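Long-range contacts in hypothetical protein ybgI (Escherichia coli, Escherichia coli O157:H7, PDB 1NMO), which binds two iron ions in a dinuclear site, assembles as a toroidal hexamer, and may take part in degrading radiation-damaged nucleotides: residues I179-A183 with S202-L208; A189-V195 with H209-H215; N3-E7 with I91-G95; V35-G41 with D235-I241. One frame throughout, in Å; residues are numbered along the deposited sequence.

In the fold
Following the chain from its N terminus, interaction 3 closes first, when strand 92-95 comes beside helix 3-13. Strand 37-41 leaves in between and waits for strand 237-240 near the C terminus, so interaction 4 crosses interaction 3 and spans nearly the whole chain; the two touch, Leu6 packing on Ile38 and Leu236. Within that long span lie interactions 1 and 2, which cross each other because helix 179-185, strand 189-192, helix 197-205 and strand 209-212 follow in turn. Ile179 and Ala203 of interaction 1 pack on the phenylalanines of interaction 2. Interactions 3 and 4 share one sheet, the first packing a helix on it, the second pairing two strands; 1 and 2 build another across the chain's centre.

Interaction 1 (I179-A183 with S202-L208)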
loop_
_atom_site.group_PDB
_atom_site.type_symbol
_atom_site.label_atom_id
_atom_site.label_comp_id
_atom_site.label_asym_id
_atom_site.label_seq_id
_atom_site.Cartn_x
_atom_site.Cartn_y
_atom_site.Cartn_z
ATOM N N ILE A 179 17.299 22.129 24.171
ATOM C CA ILE A 179 18.053 22.507 23.028
ATOM C C ILE A 179 18.699 23.900 23.053
ATOM O O ILE A 179 19.829 24.086 22.525
ATOM C CB ILE A 179 17.210 22.364 21.751
ATOM C CG1 ILE A 179 18.117 22.624 20.538
ATOM C CG2 ILE A 179 15.990 23.342 21.756
ATOM C CD1 ILE A 179 17.494 22.156 19.128
ATOM N N ASP A 180 18.037 24.895 23.653
ATOM C CA ASP A 180 18.619 26.227 23.611
ATOM C C ASP A 180 19.833 26.292 24.513
ATOM O O ASP A 180 20.879 26.839 24.122
ATOM C CB ASP A 180 17.646 27.277 24.044
ATOM C CG ASP A 180 16.538 27.510 23.038
ATOM O OD1 ASP A 180 16.677 27.167 21.825
ATOM O OD2 ASP A 180 15.510 28.065 23.517
ATOM N N SER A 181 19.711 25.723 25.707
ATOM C CA SER A 181 20.840 25.772 26.563
ATOM C C SER A 181 22.017 24.996 25.905
ATOM O O SER A 181 23.173 25.352 26.126
ATOM C CB SER A 181 20.458 25.232 27.930
ATOM O OG SER A 181 21.136 24.029 28.103
ATOM N N ALA A 182 21.771 23.966 25.093
ATOM C CA ALA A 182 22.919 23.288 24.454
ATOM C C ALA A 182 23.476 24.186 23.410
ATOM O O ALA A 182 24.646 24.224 23.237
ATOM C CB ALA A 182 22.518 21.983 23.815
ATOM N N ALA A 183 22.650 24.892 22.645
ATOM C CA ALA A 183 23.190 25.798 21.625
ATOM C C ALA A 183 24.165 26.872 22.233
ATOM O O ALA A 183 25.219 27.219 21.674
ATOM C CB ALA A 183 22.010 26.511 20.894
ATOM N N SER A 202 14.508 26.461 16.960
ATOM C CA SER A 202 15.785 26.533 17.681
ATOM C C SER A 202 16.891 25.884 16.873
ATOM O O SER A 202 17.967 26.440 16.777
ATOM C CB SER A 202 15.695 25.845 19.041
ATOM O OG SER A 202 14.747 26.512 19.868
ATOM N N ALA A 203 16.619 24.726 16.268
ATOM C CA ALA A 203 17.612 24.003 15.477
ATOM C C ALA A 203 18.071 24.860 14.343
ATOM O O ALA A 203 19.306 25.047 14.112
ATOM C CB ALA A 203 17.007 22.735 14.913
ATOM N N ARG A 204 17.067 25.403 13.640
ATOM C CA ARG A 204 17.309 26.249 12.492
ATOM C C ARG A 204 18.039 27.582 12.793
ATOM O O ARG A 204 19.020 27.905 12.136
ATOM C CB ARG A 204 15.971 26.575 11.784
ATOM C CG ARG A 204 15.391 25.439 10.949
ATOM C CD ARG A 204 13.916 25.800 10.462
ATOM N NE ARG A 204 13.302 24.681 9.706
ATOM C CZ ARG A 204 12.022 24.694 9.308
ATOM N NH1 ARG A 204 11.254 25.755 9.602
ATOM N NH2 ARG A 204 11.496 23.679 8.577
ATOM N N GLU A 205 17.536 28.335 13.770
ATOM C CA GLU A 205 18.065 29.650 14.086
ATOM C C GLU A 205 19.390 29.707 14.812
ATOM O O GLU A 205 20.061 30.752 14.838
ATOM C CB GLU A 205 16.989 30.445 14.819
ATOM C CG GLU A 205 15.883 30.912 13.812
ATOM C CD GLU A 205 14.678 31.600 14.530
ATOM O OE1 GLU A 205 14.867 32.435 15.452
ATOM O OE2 GLU A 205 13.511 31.297 14.199
ATOM N N GLN A 206 19.789 28.577 15.383
ATOM C CA GLN A 206 21.073 28.513 16.075
ATOM C C GLN A 206 22.055 27.614 15.328
ATOM O O GLN A 206 23.144 27.366 15.828
ATOM C CB GLN A 206 20.894 28.103 17.558
ATOM C CG GLN A 206 20.225 29.235 18.404
ATOM C CD GLN A 206 19.620 28.764 19.785
ATOM O OE1 GLN A 206 19.166 27.606 19.941
ATOM N NE2 GLN A 206 19.559 29.683 20.760
ATOM N N GLY A 207 21.696 27.140 14.127
ATOM C CA GLY A 207 22.647 26.328 13.359
ATOM C C GLY A 207 23.142 24.956 13.864
ATOM O O GLY A 207 24.314 24.579 13.706
ATOM N N LEU A 208 22.278 24.156 14.490
ATOM C CA LEU A 208 22.754 22.843 14.886
ATOM C C LEU A 208 21.812 21.771 14.321
ATOM O O LEU A 208 20.679 22.055 13.943
ATOM C CB LEU A 208 22.889 22.712 16.390
ATOM C CG LEU A 208 21.609 22.880 17.180
ATOM C CD1 LEU A 208 21.806 22.475 18.656
ATOM C CD2 LEU A 208 21.245 24.299 17.130
#
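Asp180 and Ser202 meet between two neighbouring helices, and the serine hydroxyl gives its proton to the carboxylate, Ser202 OG to Asp180 OD1 2.8 Å. The hydroxyl comes to the syn side of OD1, 19° out of the carboxylate plane. Asp180 CG stands anti to the carbonyl carbon (chi1 -71°), which swings the acid toward the partner helix although CB leaves at an angle to it. The extended chain of Gln206 runs athwart Asp180, with the amide plane turned 89° from the carboxylate. Its shaft passes the methyl of Ala183, Gln206 CB to Ala183 CB 3.9 Å, where so small a residue lets the long chain lie close.

Deeper in, Ile179 points its two branches at different targets: CG2 rests on Ser202 CB at 3.7 Å, while CD1 reaches Ala203 CB at 4.3 Å. Leu208, past the helix end, slants across Ile179, its CD1 4.1 Å from Ile179 CG1. Phe190 and Phe210 lie beneath these apolar groups, and Met78 of a second subunit packs on Asp180, Ser202 and Gln206. The chemistry is therefore graded: aliphatic groups seal the helices against the sheet, while a neutral hydroxyl bonds a probably charged carboxylate nearer the subunit interface.

Interaction 2 (A189-V195 with H209-H215). With FE (Fe (III) ion), chain G.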
loop_
_atom_site.group_PDB
_atom_site.type_symbol
_atom_site.label_atom_id
_atom_site.label_comp_id
_atom_site.label_asym_id
_atom_site.label_seq_id
_atom_site.Cartn_x
_atom_site.Cartn_y
_atom_site.Cartn_z
ATOM N N ALA A 189 25.461 19.169 17.288
ATOM C CA ALA A 189 24.173 18.463 17.227
ATOM C C ALA A 189 23.591 18.251 18.622
ATOM O O ALA A 189 24.359 18.226 19.631
ATOM C CB ALA A 189 24.355 17.169 16.529
ATOM N N PHE A 190 22.256 18.168 18.698
ATOM C CA PHE A 190 21.536 17.912 19.994
ATOM C C PHE A 190 20.599 16.801 19.659
ATOM O O PHE A 190 19.907 16.863 18.626
ATOM C CB PHE A 190 20.735 19.135 20.499
ATOM C CG PHE A 190 19.946 18.858 21.747
ATOM C CD1 PHE A 190 20.578 18.535 22.945
ATOM C CD2 PHE A 190 18.531 18.925 21.737
ATOM C CE1 PHE A 190 19.842 18.281 24.144
ATOM C CE2 PHE A 190 17.795 18.684 22.894
ATOM C CZ PHE A 190 18.457 18.354 24.130
ATOM N N ILE A 191 20.572 15.768 20.501
ATOM C CA ILE A 191 19.749 14.577 20.293
ATOM C C ILE A 191 18.813 14.368 21.455
ATOM O O ILE A 191 19.275 14.413 22.609
ATOM C CB ILE A 191 20.632 13.289 20.268
ATOM C CG1 ILE A 191 21.729 13.460 19.269
ATOM C CG2 ILE A 191 19.785 12.001 19.892
ATOM C CD1 ILE A 191 22.692 12.332 19.314
ATOM N N THR A 192 17.512 14.157 21.252
ATOM C CA THR A 192 16.751 13.898 22.485
ATOM C C THR A 192 15.700 12.915 22.055
ATOM O O THR A 192 15.898 12.260 21.049
ATOM C CB THR A 192 16.173 15.155 23.050
ATOM O OG1 THR A 192 15.449 14.822 24.244
ATOM C CG2 THR A 192 15.193 15.803 22.059
ATOM N N GLY A 193 14.583 12.778 22.758
ATOM C CA GLY A 193 13.612 11.783 22.270
ATOM C C GLY A 193 12.436 12.368 21.484
ATOM O O GLY A 193 12.082 11.928 20.405
ATOM N N GLU A 194 11.822 13.390 22.045
ATOM C CA GLU A 194 10.659 14.003 21.430
ATOM C C GLU A 194 11.008 15.345 20.805
ATOM O O GLU A 194 12.141 15.839 20.938
ATOM C CB GLU A 194 9.594 14.213 22.494
ATOM C CG GLU A 194 9.407 13.096 23.422
ATOM C CD GLU A 194 8.070 13.224 24.138
ATOM O OE1 GLU A 194 7.453 14.299 23.930
ATOM O OE2 GLU A 194 7.624 12.279 24.896
ATOM N N VAL A 195 10.016 15.931 20.127
ATOM C CA VAL A 195 10.163 17.209 19.465
ATOM C C VAL A 195 8.874 18.038 19.661
ATOM O O VAL A 195 7.759 17.476 19.712
ATOM C CB VAL A 195 10.461 17.016 17.939
ATOM C CG1 VAL A 195 9.216 16.502 17.200
ATOM C CG2 VAL A 195 10.943 18.324 17.287
ATOM N N HIS A 209 22.352 20.565 14.189
ATOM C CA HIS A 209 21.631 19.430 13.715
ATOM C C HIS A 209 20.782 18.985 14.884
ATOM O O HIS A 209 21.318 18.843 15.993
ATOM C CB HIS A 209 22.603 18.291 13.368
ATOM C CG HIS A 209 23.357 18.506 12.095
ATOM N ND1 HIS A 209 22.768 18.372 10.854
ATOM C CD2 HIS A 209 24.637 18.913 11.872
ATOM C CE1 HIS A 209 23.646 18.699 9.910
ATOM N NE2 HIS A 209 24.787 19.029 10.502
ATOM N N PHE A 210 19.487 18.723 14.657
ATOM C CA PHE A 210 18.636 18.263 15.752
ATOM C C PHE A 210 18.027 16.917 15.356
ATOM O O PHE A 210 17.643 16.768 14.208
ATOM C CB PHE A 210 17.501 19.273 16.074
ATOM C CG PHE A 210 16.456 18.680 16.905
ATOM C CD1 PHE A 210 16.703 18.384 18.239
ATOM C CD2 PHE A 210 15.245 18.297 16.346
ATOM C CE1 PHE A 210 15.763 17.712 19.039
ATOM C CE2 PHE A 210 14.295 17.618 17.135
ATOM C CZ PHE A 210 14.570 17.329 18.486
ATOM N N TYR A 211 17.955 15.972 16.287
ATOM C CA TYR A 211 17.413 14.622 16.068
ATOM C C TYR A 211 16.403 14.358 17.186
ATOM O O TYR A 211 16.736 14.586 18.365
ATOM C CB TYR A 211 18.495 13.525 16.223
ATOM C CG TYR A 211 19.617 13.721 15.271
ATOM C CD1 TYR A 211 20.573 14.669 15.498
ATOM C CD2 TYR A 211 19.603 13.058 14.046
ATOM C CE1 TYR A 211 21.499 14.988 14.485
ATOM C CE2 TYR A 211 20.504 13.329 13.055
ATOM C CZ TYR A 211 21.458 14.307 13.261
ATOM O OH TYR A 211 22.347 14.591 12.196
ATOM N N ALA A 212 15.188 13.880 16.831
ATOM C CA ALA A 212 14.181 13.555 17.860
ATOM C C ALA A 212 14.233 12.072 17.616
ATOM O O ALA A 212 13.646 11.602 16.648
ATOM C CB ALA A 212 12.842 14.122 17.488
ATOM N N ALA A 213 14.958 11.319 18.454
ATOM C CA ALA A 213 15.178 9.908 18.154
ATOM C C ALA A 213 14.184 8.964 18.716
ATOM O O ALA A 213 14.376 7.746 18.593
ATOM C CB ALA A 213 16.554 9.498 18.571
ATOM N N GLY A 214 13.121 9.516 19.324
ATOM C CA GLY A 214 12.084 8.683 19.914
ATOM C C GLY A 214 12.136 8.640 21.422
ATOM O O GLY A 214 13.194 8.439 21.988
ATOM N N HIS A 215 11.005 8.781 22.107
ATOM C CA HIS A 215 11.040 8.746 23.570
ATOM C C HIS A 215 11.350 7.361 24.112
ATOM O O HIS A 215 12.311 7.138 24.920
ATOM C CB HIS A 215 9.720 9.196 24.180
ATOM C CG HIS A 215 9.835 9.472 25.641
ATOM N ND1 HIS A 215 9.368 10.634 26.232
ATOM C CD2 HIS A 215 10.306 8.706 26.648
ATOM C CE1 HIS A 215 9.526 10.563 27.545
ATOM N NE2 HIS A 215 10.099 9.400 27.821
HETATM FE FE FE G . 10.933 9.344 29.920
#
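His215 and Glu194 are joined by a short hydrogen bond, ND1 donating to OE2 over 2.7 Å. The carboxylate receives it on the anti side, its plane turned 59° from the imidazole. His215 CG stands anti to the backbone N (chi1 -167°), which carries the ring out to Glu194 and to iron, bound by NE2 at 2.3 Å; the carboxylate probably fixes the ring's rotation. Glu194 OE2 also accepts from the backbone N of Glu197 in a second subunit.

Backbone bonds continue the pairing, among them Phe190 N to His209 O at 2.9 Å and Thr192 N to Tyr211 O at 3.0 Å. Beyond the strands, Gly214 N meets a lone pair of Gly193 O at 2.8 Å; glycine suits position 193, where the chains run close together.

The Phe190 and Phe210 side chains run alongside each other, CD2 to CD1 4.0 Å. Thr192 CG2 touches the Phe210 ring edge, 3.6 Å from CE1, and Val195 CG2 approaches Phe210 CE2 at 3.4 Å. On the face carrying Ala189, Ile191 slants across Tyr211, whose hydroxyl bonds to Gly139 O. Strands 189-192 and 209-212, joined through helix 197-205, form a beta-alpha-beta unit; the turn after the second delivers His215 to the iron shared with His64 and Glu219, the loop after the first supplies Glu194.

Interaction 3 (N3-E7 with I91-G95); sequences NTELE and INLYG
Tyr94 extends from strand 92-95 to helix 3-13, a helix packed on the mixed sheet, and its side chain spans the space between them. From CB, the torsion that sets CG anti to the carbonyl carbon (chi1 -58°) sends the ring toward the helix. Along one edge, CD2 and then CE2 pass Glu7 CB, 3.7 Å from CE2 and near the ring plane; the acid itself leads away, OE2 bonding to Leu27 N. At CZ the ring meets Leu6 CD2, 4.0 Å off and placed obliquely, an aliphatic branch that suits this buried spot. The tip, OH, donates to Asn3 O over 2.7 Å. This carbonyl also takes the helical bond from Glu7 N, so two donors grip one oxygen, and tyrosine suits the place by joining an apolar ring to a polar end.

Beside it, Asn3 runs perpendicular to Asn92, their amide planes 85° apart. Asn92 is held from several sides: OD1 also accepts from Gly31 N, and ND2 donates to Lys32 O and Asp58 O, which together should fix its amide and position OD1. Asn3 ND2 reaches that oxygen at 3.1 Å, with the acceptor in the Asn3 amide plane but the donor tilted 22° from the Asn92 carbonyl plane.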
loop_
_atom_site.group_PDB
_atom_site.type_symbol
_atom_site.label_atom_id
_atom_site.label_comp_id
_atom_site.label_asym_id
_atom_site.label_seq_id
_atom_site.Cartn_x
_atom_site.Cartn_y
_atom_site.Cartn_z
ATOM N N ASN A 3 11.559 -7.381 49.342
ATOM C CA ASN A 3 11.239 -6.218 48.550
ATOM C C ASN A 3 11.871 -4.911 49.061
ATOM O O ASN A 3 12.291 -4.081 48.267
ATOM C CB ASN A 3 9.727 -6.042 48.410
ATOM C CG ASN A 3 9.002 -6.137 49.754
ATOM O OD1 ASN A 3 9.636 -6.368 50.758
ATOM N ND2 ASN A 3 7.687 -5.995 49.758
ATOM N N THR A 4 12.003 -4.728 50.377
ATOM C CA THR A 4 12.560 -3.439 50.864
ATOM C C THR A 4 14.087 -3.349 50.751
ATOM O O THR A 4 14.661 -2.259 50.751
ATOM C CB THR A 4 12.203 -3.246 52.277
ATOM O OG1 THR A 4 12.528 -4.474 52.948
ATOM C CG2 THR A 4 10.691 -2.902 52.440
ATOM N N GLU A 5 14.732 -4.508 50.698
ATOM C CA GLU A 5 16.167 -4.620 50.559
ATOM C C GLU A 5 16.442 -4.309 49.134
ATOM O O GLU A 5 17.301 -3.537 48.862
ATOM C CB GLU A 5 16.626 -6.056 50.801
ATOM C CG GLU A 5 17.233 -6.222 52.156
ATOM C CD GLU A 5 17.064 -7.632 52.719
ATOM O OE1 GLU A 5 16.985 -8.658 51.975
ATOM O OE2 GLU A 5 17.044 -7.711 53.946
ATOM N N LEU A 6 15.705 -4.901 48.193
ATOM C CA LEU A 6 15.971 -4.573 46.799
ATOM C C LEU A 6 15.666 -3.090 46.549
ATOM O O LEU A 6 16.288 -2.484 45.717
ATOM C CB LEU A 6 15.162 -5.469 45.869
ATOM C CG LEU A 6 15.016 -5.172 44.351
ATOM C CD1 LEU A 6 16.439 -5.163 43.683
ATOM C CD2 LEU A 6 14.112 -6.211 43.671
ATOM N N GLU A 7 14.763 -2.449 47.281
ATOM C CA GLU A 7 14.528 -1.059 46.975
ATOM C C GLU A 7 15.771 -0.333 47.474
ATOM O O GLU A 7 16.388 0.510 46.759
ATOM C CB GLU A 7 13.273 -0.537 47.698
ATOM C CG GLU A 7 13.134 1.003 47.713
ATOM C CD GLU A 7 11.937 1.444 48.575
ATOM O OE1 GLU A 7 11.815 0.893 49.685
ATOM O OE2 GLU A 7 11.112 2.316 48.166
ATOM N N ILE A 91 2.244 -8.424 43.131
ATOM C CA ILE A 91 3.456 -8.075 42.417
ATOM C C ILE A 91 3.957 -6.697 42.902
ATOM O O ILE A 91 3.183 -5.754 42.892
ATOM C CB ILE A 91 3.172 -8.000 40.908
ATOM C CG1 ILE A 91 2.835 -9.356 40.330
ATOM C CG2 ILE A 91 4.358 -7.464 40.182
ATOM C CD1 ILE A 91 2.566 -9.310 38.821
ATOM N N ASN A 92 5.207 -6.592 43.375
ATOM C CA ASN A 92 5.820 -5.277 43.722
ATOM C C ASN A 92 6.116 -4.358 42.477
ATOM O O ASN A 92 6.748 -4.801 41.506
ATOM C CB ASN A 92 7.173 -5.486 44.437
ATOM C CG ASN A 92 7.016 -6.241 45.725
ATOM O OD1 ASN A 92 6.884 -5.647 46.794
ATOM N ND2 ASN A 92 6.946 -7.565 45.634
ATOM N N LEU A 93 5.677 -3.103 42.447
ATOM C CA LEU A 93 6.109 -2.277 41.291
ATOM C C LEU A 93 7.109 -1.285 41.826
ATOM O O LEU A 93 6.810 -0.582 42.805
ATOM C CB LEU A 93 5.001 -1.425 40.691
ATOM C CG LEU A 93 5.469 -0.368 39.671
ATOM C CD1 LEU A 93 5.825 -1.118 38.397
ATOM C CD2 LEU A 93 4.350 0.631 39.322
ATOM N N TYR A 94 8.300 -1.212 41.215
ATOM C CA TYR A 94 9.298 -0.206 41.609
ATOM C C TYR A 94 9.461 0.563 40.316
ATOM O O TYR A 94 9.266 -0.030 39.223
ATOM C CB TYR A 94 10.686 -0.814 41.896
ATOM C CG TYR A 94 10.789 -1.897 42.987
ATOM C CD1 TYR A 94 10.296 -3.152 42.777
ATOM C CD2 TYR A 94 11.421 -1.631 44.210
ATOM C CE1 TYR A 94 10.426 -4.168 43.748
ATOM C CE2 TYR A 94 11.549 -2.627 45.207
ATOM C CZ TYR A 94 11.062 -3.890 44.959
ATOM O OH TYR A 94 11.271 -4.896 45.904
ATOM N N GLY A 95 9.799 1.858 40.435
ATOM C CA GLY A 95 10.105 2.744 39.310
ATOM C C GLY A 95 11.238 3.714 39.758
ATOM O O GLY A 95 11.285 4.097 40.946
#

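Interaction 4 (V35-G41 with D235-I241)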
loop_
_atom_site.group_PDB
_atom_site.type_symbol
_atom_site.label_atom_id
_atom_site.label_comp_id
_atom_site.label_asym_id
_atom_site.label_seq_id
_atom_site.Cartn_x
_atom_site.Cartn_y
_atom_site.Cartn_z
ATOM N N VAL A 35 11.118 -11.337 46.907
ATOM C CA VAL A 35 11.254 -11.136 45.453
ATOM C C VAL A 35 12.416 -11.927 44.851
ATOM O O VAL A 35 13.573 -11.765 45.267
ATOM C CB VAL A 35 11.505 -9.644 45.124
ATOM C CG1 VAL A 35 11.993 -9.543 43.669
ATOM C CG2 VAL A 35 10.211 -8.806 45.310
ATOM N N GLN A 36 12.121 -12.778 43.888
ATOM C CA GLN A 36 13.121 -13.580 43.206
ATOM C C GLN A 36 13.088 -13.405 41.685
ATOM O O GLN A 36 14.138 -13.252 41.052
ATOM C CB GLN A 36 12.948 -15.071 43.485
ATOM C CG GLN A 36 13.836 -15.934 42.535
ATOM C CD GLN A 36 15.408 -15.577 42.587
ATOM O OE1 GLN A 36 16.201 -15.874 41.605
ATOM N NE2 GLN A 36 15.862 -14.958 43.735
ATOM N N LYS A 37 11.898 -13.410 41.092
ATOM C CA LYS A 37 11.717 -13.317 39.634
ATOM C C LYS A 37 11.323 -11.870 39.266
ATOM O O LYS A 37 10.353 -11.344 39.831
ATOM C CB LYS A 37 10.625 -14.341 39.240
ATOM C CG LYS A 37 10.250 -14.334 37.766
ATOM C CD LYS A 37 11.000 -15.354 36.914
ATOM C CE LYS A 37 10.844 -15.009 35.404
ATOM N NZ LYS A 37 11.990 -15.558 34.465
ATOM N N ILE A 38 12.067 -11.210 38.364
ATOM C CA ILE A 38 11.770 -9.811 38.064
ATOM C C ILE A 38 11.663 -9.480 36.567
ATOM O O ILE A 38 12.524 -9.922 35.767
ATOM C CB ILE A 38 12.862 -8.904 38.682
ATOM C CG1 ILE A 38 13.016 -9.189 40.152
ATOM C CG2 ILE A 38 12.468 -7.502 38.655
ATOM C CD1 ILE A 38 13.777 -8.062 40.826
ATOM N N VAL A 39 10.603 -8.737 36.207
ATOM C CA VAL A 39 10.355 -8.271 34.862
ATOM C C VAL A 39 10.536 -6.713 34.898
ATOM O O VAL A 39 10.039 -6.025 35.828
ATOM C CB VAL A 39 8.890 -8.665 34.393
ATOM C CG1 VAL A 39 8.359 -7.654 33.320
ATOM C CG2 VAL A 39 8.864 -10.117 33.882
ATOM N N THR A 40 11.272 -6.182 33.903
ATOM C CA THR A 40 11.568 -4.787 33.797
ATOM C C THR A 40 11.240 -4.319 32.390
ATOM O O THR A 40 11.143 -5.137 31.451
ATOM C CB THR A 40 13.067 -4.535 34.068
ATOM O OG1 THR A 40 13.853 -5.049 32.971
ATOM C CG2 THR A 40 13.482 -5.217 35.386
ATOM N N GLY A 41 11.027 -3.000 32.238
ATOM C CA GLY A 41 10.717 -2.438 30.929
ATOM C C GLY A 41 10.716 -0.957 31.070
ATOM O O GLY A 41 10.859 -0.497 32.186
ATOM N N ASP A 235 21.351 -12.733 42.889
ATOM C CA ASP A 235 20.892 -14.052 42.432
ATOM C C ASP A 235 19.477 -14.032 41.854
ATOM O O ASP A 235 18.890 -15.084 41.470
ATOM C CB ASP A 235 21.006 -15.066 43.594
ATOM C CG ASP A 235 22.462 -15.131 44.161
ATOM O OD1 ASP A 235 23.436 -15.263 43.315
ATOM O OD2 ASP A 235 22.635 -15.042 45.431
ATOM N N LEU A 236 18.968 -12.806 41.758
ATOM C CA LEU A 236 17.633 -12.528 41.245
ATOM C C LEU A 236 17.592 -12.899 39.785
ATOM O O LEU A 236 18.586 -12.786 39.109
ATOM C CB LEU A 236 17.336 -11.044 41.364
ATOM C CG LEU A 236 17.244 -10.465 42.765
ATOM C CD1 LEU A 236 17.133 -8.960 42.640
ATOM C CD2 LEU A 236 16.060 -11.094 43.546
ATOM N N ASP A 237 16.439 -13.326 39.287
ATOM C CA ASP A 237 16.323 -13.635 37.885
ATOM C C ASP A 237 15.620 -12.386 37.229
ATOM O O ASP A 237 14.391 -12.282 37.311
ATOM C CB ASP A 237 15.465 -14.907 37.740
ATOM C CG ASP A 237 15.053 -15.183 36.295
ATOM O OD1 ASP A 237 15.843 -14.805 35.404
ATOM O OD2 ASP A 237 13.972 -15.795 36.020
ATOM N N VAL A 238 16.363 -11.480 36.575
ATOM C CA VAL A 238 15.759 -10.295 35.982
ATOM C C VAL A 238 15.673 -10.357 34.470
ATOM O O VAL A 238 16.686 -10.624 33.809
ATOM C CB VAL A 238 16.540 -9.047 36.393
ATOM C CG1 VAL A 238 15.729 -7.802 36.067
ATOM C CG2 VAL A 238 16.807 -9.094 37.924
ATOM N N THR A 239 14.478 -10.124 33.891
ATOM C CA THR A 239 14.298 -10.202 32.438
ATOM C C THR A 239 13.743 -8.877 31.909
ATOM O O THR A 239 12.610 -8.527 32.180
ATOM C CB THR A 239 13.263 -11.317 32.069
ATOM O OG1 THR A 239 13.685 -12.578 32.608
ATOM C CG2 THR A 239 13.150 -11.508 30.551
ATOM N N PHE A 240 14.532 -8.147 31.135
ATOM C CA PHE A 240 14.092 -6.886 30.518
ATOM C C PHE A 240 13.221 -7.130 29.272
ATOM O O PHE A 240 13.680 -7.793 28.335
ATOM C CB PHE A 240 15.295 -6.061 30.082
ATOM C CG PHE A 240 14.949 -4.912 29.167
ATOM C CD1 PHE A 240 14.021 -3.962 29.544
ATOM C CD2 PHE A 240 15.535 -4.797 27.904
ATOM C CE1 PHE A 240 13.670 -2.923 28.678
ATOM C CE2 PHE A 240 15.167 -3.737 27.044
ATOM C CZ PHE A 240 14.237 -2.818 27.433
ATOM N N ILE A 241 11.980 -6.617 29.263
ATOM C CA ILE A 241 11.069 -6.761 28.107
ATOM C C ILE A 241 10.861 -5.431 27.377
ATOM O O ILE A 241 10.397 -4.450 28.004
ATOM C CB ILE A 241 9.693 -7.270 28.548
ATOM C CG1 ILE A 241 9.887 -8.588 29.269
ATOM C CG2 ILE A 241 8.787 -7.543 27.308
ATOM C CD1 ILE A 241 8.581 -9.365 29.473
#
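Strands 37-41 and 237-240 run parallel, their axes 4.7 Å apart and crossing at -22°, with Asp237 N donating to Gln36 O and Thr239 N to Ile38 O. Lys37 and Asp237 stand next to each other on one face: the lysine, bent at chi2 (94°), brings NZ to Asp237 OD2 in a salt bridge from the syn side, 30° out of the carboxylate plane; the modelled 2.5 Å is unusually short and its exact length doubtful. Opposite charges suit this partly exposed start of the strands. Further along, Val39 CG1 meets Ile241 CD1 at 4.2 Å.

The face of Ile38, Thr40, Val238 and Phe240 is mostly apolar. Ile38 CB lies 4.0 Å from Val238 CG2. Ile38 CD1 reaches Leu236 CD1 at 3.9 Å. Thr40 CG2 packs tightly on Val238 CG1, at 3.5 Å; beta-branched residues fill such strand surfaces well. Thr40 OG1 lies in plane at the edge of the Phe240 ring, 3.6 Å from CD1, and bonds to Ser227 OG. Gly41 CA meets the same ring's edge, 3.7 Å from Phe240 CE1.

Helix 221-233 lies against Thr40, Val238 and Phe240, helix 46-54 against Val39 and Ile241, and strand 59-62 flanks strand 37-41, leaving strand 237-240 outermost within the chain.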